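Local coordinates for protein salt-tolerant glutaminase (Micrococcus luteus, PDB 3AGD) that probably hydrolyses L-glutamine to L-glutamate and ammonium, as a salt-tolerant member of the glutaminase family, at residues I62-K67 against A189-Q194. Residues are numbered along the deposited sequence; the frame is centred on the assembly and turned at random.
Sequences IQSASK and AGYVAQ
Ser66, in the 3-10 turn 64-66 that leads into helix 67-78, faces Gln194 on helix 184-195, and their CA atoms, 6.8 Å apart, are the nearest CA pair between 62-67 and 189-194. The side chains show how one helix can reach a turn in two ways, with an amide that bonds to a serine and a phenol that lies beside a lysine. Gln194, with CG anti to the backbone N (chi1 159°) and an extended chain, carries its amide across to Ser66, where NE2 donates to OG at 2.8 Å. The bond is nearly straight, 167° at the hydrogen, and the hydroxyl lies almost in the amide plane. Ser66 OG in turn donates to Gln63 O at 2.9 Å; receiving one hydrogen bond and giving another fixes the rotation of this buried hydroxyl. Ser64 and Lys67 have the spacing of the SxxK motif, consistent with the membership of glutaminases in the beta-lactamase clan, where serine beta-lactamases and penicillin-binding proteins carry it. Both Ser64 and Tyr191 contact L-glutamate in a ligand-bound structure of this protein, although none is bound here. Lys67 runs extended past the phenol, its CE meeting the ring at the edge, near the ring plane, 3.1 Å from Tyr191 OH. Lys67 NZ lies 3.1 Å from Ser64 OG and makes hydrogen bonds to Asn114 OD1 and Met112 O, which hold the amino end beside the serine. Tyr191 OH stands 3.9 Å from Ser64 OG, bringing both hydroxyls to the same lysine end. Farther along, a water donates to Val192 O at 2.9 Å and accepts a weak bond from Gln63 NE2.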
ATOM      1  N   ILE A  62     -19.767   5.512  17.341  1.00 13.05           N
ATOM      2  CA  ILE A  62     -18.888   5.006  16.301  1.00 14.10           C
ATOM      3  C   ILE A  62     -19.568   4.066  15.313  1.00 16.33           C
ATOM      4  O   ILE A  62     -19.136   3.942  14.165  1.00 18.74           O
ATOM      5  CB  ILE A  62     -17.664   4.301  16.948  1.00 13.01           C
ATOM      6  CG1 ILE A  62     -16.647   3.903  15.884  1.00 12.98           C
ATOM      7  CG2 ILE A  62     -18.118   3.079  17.721  1.00 12.57           C
ATOM      8  CD1 ILE A  62     -15.350   3.372  16.481  1.00 13.04           C
ATOM      9  N   GLN A  63     -20.635   3.413  15.754  1.00 18.99           N
ATOM     10  CA  GLN A  63     -21.365   2.481  14.900  1.00 18.68           C
ATOM     11  C   GLN A  63     -20.421   1.496  14.193  1.00 17.97           C
ATOM     12  O   GLN A  63     -19.513   0.951  14.824  1.00 18.37           O
ATOM     13  CB  GLN A  63     -22.207   3.256  13.880  1.00 16.52           C
ATOM     14  CG  GLN A  63     -23.338   4.104  14.500  1.00 13.25           C
ATOM     15  CD  GLN A  63     -24.305   3.281  15.341  1.00 16.16           C
ATOM     16  OE1 GLN A  63     -24.633   2.147  14.992  1.00 20.80           O
ATOM     17  NE2 GLN A  63     -24.775   3.855  16.446  1.00 13.19           N
ATOM     18  N   SER A  64     -20.624   1.275  12.893  1.00 15.81           N
ATOM     19  CA  SER A  64     -19.804   0.326  12.135  1.00 15.72           C
ATOM     20  C   SER A  64     -18.298   0.573  12.103  1.00 16.77           C
ATOM     21  O   SER A  64     -17.529  -0.339  11.775  1.00 15.20           O
ATOM     22  CB  SER A  64     -20.319   0.202  10.700  1.00 17.16           C
ATOM     23  OG  SER A  64     -21.504  -0.572  10.661  1.00 20.27           O
ATOM     24  N   ALA A  65     -17.867   1.786  12.429  1.00 15.71           N
ATOM     25  CA  ALA A  65     -16.434   2.071  12.441  1.00 16.13           C
ATOM     26  C   ALA A  65     -15.794   1.356  13.631  1.00 16.09           C
ATOM     27  O   ALA A  65     -14.595   1.475  13.874  1.00 19.72           O
ATOM     28  CB  ALA A  65     -16.182   3.570  12.518  1.00 16.84           C
ATOM     29  N   SER A  66     -16.607   0.607  14.365  1.00 14.20           N
ATOM     30  CA  SER A  66     -16.130  -0.156  15.512  1.00 16.16           C
ATOM     31  C   SER A  66     -15.634  -1.512  15.024  1.00 15.89           C
ATOM     32  O   SER A  66     -14.778  -2.139  15.644  1.00 17.42           O
ATOM     33  CB  SER A  66     -17.273  -0.399  16.494  1.00 15.79           C
ATOM     34  OG  SER A  66     -18.202  -1.327  15.951  1.00 14.35           O
ATOM     35  N   LYS A  67     -16.188  -1.953  13.902  1.00 17.90           N
ATOM     36  CA  LYS A  67     -15.868  -3.254  13.327  1.00 16.71           C
ATOM     37  C   LYS A  67     -14.390  -3.608  13.156  1.00 15.08           C
ATOM     38  O   LYS A  67     -13.971  -4.706  13.515  1.00 14.83           O
ATOM     39  CB  LYS A  67     -16.623  -3.412  12.007  1.00 15.65           C
ATOM     40  CG  LYS A  67     -18.137  -3.456  12.206  1.00 10.88           C
ATOM     41  CD  LYS A  67     -18.882  -3.470  10.886  1.00 15.64           C
ATOM     42  CE  LYS A  67     -20.383  -3.601  11.103  1.00 14.09           C
ATOM     43  NZ  LYS A  67     -21.113  -3.568   9.812  1.00 15.93           N
ATOM     44  N   ALA A 189     -27.133  -7.784  21.182  1.00 14.71           N
ATOM     45  CA  ALA A 189     -27.035  -6.777  22.236  1.00 14.56           C
ATOM     46  C   ALA A 189     -25.597  -6.286  22.389  1.00 16.09           C
ATOM     47  O   ALA A 189     -25.356  -5.090  22.552  1.00 17.09           O
ATOM     48  CB  ALA A 189     -27.548  -7.347  23.568  1.00 11.37           C
ATOM     49  N   GLY A 190     -24.643  -7.210  22.337  1.00 16.56           N
ATOM     50  CA  GLY A 190     -23.247  -6.833  22.463  1.00 17.42           C
ATOM     51  C   GLY A 190     -22.777  -6.012  21.275  1.00 18.34           C
ATOM     52  O   GLY A 190     -22.039  -5.039  21.426  1.00 20.29           O
ATOM     53  N   TYR A 191     -23.204  -6.402  20.083  1.00 19.25           N
ATOM     54  CA  TYR A 191     -22.823  -5.685  18.873  1.00 17.63           C
ATOM     55  C   TYR A 191     -23.443  -4.285  18.861  1.00 17.90           C
ATOM     56  O   TYR A 191     -22.801  -3.312  18.460  1.00 18.64           O
ATOM     57  CB  TYR A 191     -23.273  -6.470  17.641  1.00 18.40           C
ATOM     58  CG  TYR A 191     -23.177  -5.692  16.348  1.00 19.70           C
ATOM     59  CD1 TYR A 191     -21.941  -5.370  15.796  1.00 17.28           C
ATOM     60  CD2 TYR A 191     -24.326  -5.252  15.694  1.00 18.23           C
ATOM     61  CE1 TYR A 191     -21.850  -4.624  14.623  1.00 16.57           C
ATOM     62  CE2 TYR A 191     -24.248  -4.506  14.524  1.00 19.03           C
ATOM     63  CZ  TYR A 191     -23.009  -4.193  13.997  1.00 19.08           C
ATOM     64  OH  TYR A 191     -22.931  -3.419  12.864  1.00 20.02           O
ATOM     65  N   VAL A 192     -24.692  -4.177  19.299  1.00 16.27           N
ATOM     66  CA  VAL A 192     -25.346  -2.876  19.328  1.00 15.19           C
ATOM     67  C   VAL A 192     -24.653  -1.956  20.331  1.00 13.81           C
ATOM     68  O   VAL A 192     -24.464  -0.768  20.066  1.00 16.27           O
ATOM     69  CB  VAL A 192     -26.841  -2.999  19.688  1.00 18.89           C
ATOM     70  CG1 VAL A 192     -27.454  -1.610  19.858  1.00 20.85           C
ATOM     71  CG2 VAL A 192     -27.581  -3.755  18.580  1.00 17.09           C
ATOM     72  N   ALA A 193     -24.270  -2.508  21.477  1.00 15.61           N
ATOM     73  CA  ALA A 193     -23.594  -1.735  22.514  1.00 16.23           C
ATOM     74  C   ALA A 193     -22.239  -1.273  21.987  1.00 15.65           C
ATOM     75  O   ALA A 193     -21.799  -0.155  22.237  1.00 16.12           O
ATOM     76  CB  ALA A 193     -23.409  -2.587  23.750  1.00 10.30           C
ATOM     77  N   GLN A 194     -21.592  -2.163  21.251  1.00 15.69           N
ATOM     78  CA  GLN A 194     -20.295  -1.898  20.647  1.00 17.33           C
ATOM     79  C   GLN A 194     -20.406  -0.693  19.717  1.00 16.58           C
ATOM     80  O   GLN A 194     -19.525   0.171  19.690  1.00 16.36           O
ATOM     81  CB  GLN A 194     -19.867  -3.148  19.877  1.00 22.42           C
ATOM     82  CG  GLN A 194     -18.832  -2.966  18.789  1.00 25.71           C
ATOM     83  CD  GLN A 194     -18.711  -4.217  17.929  1.00 25.72           C
ATOM     84  OE1 GLN A 194     -18.782  -5.338  18.440  1.00 20.54           O
ATOM     85  NE2 GLN A 194     -18.522  -4.033  16.625  1.00 23.32           N
TER
HETATM   86  O   HOH W   1     -25.801   1.447  18.704  1.00 31.70           O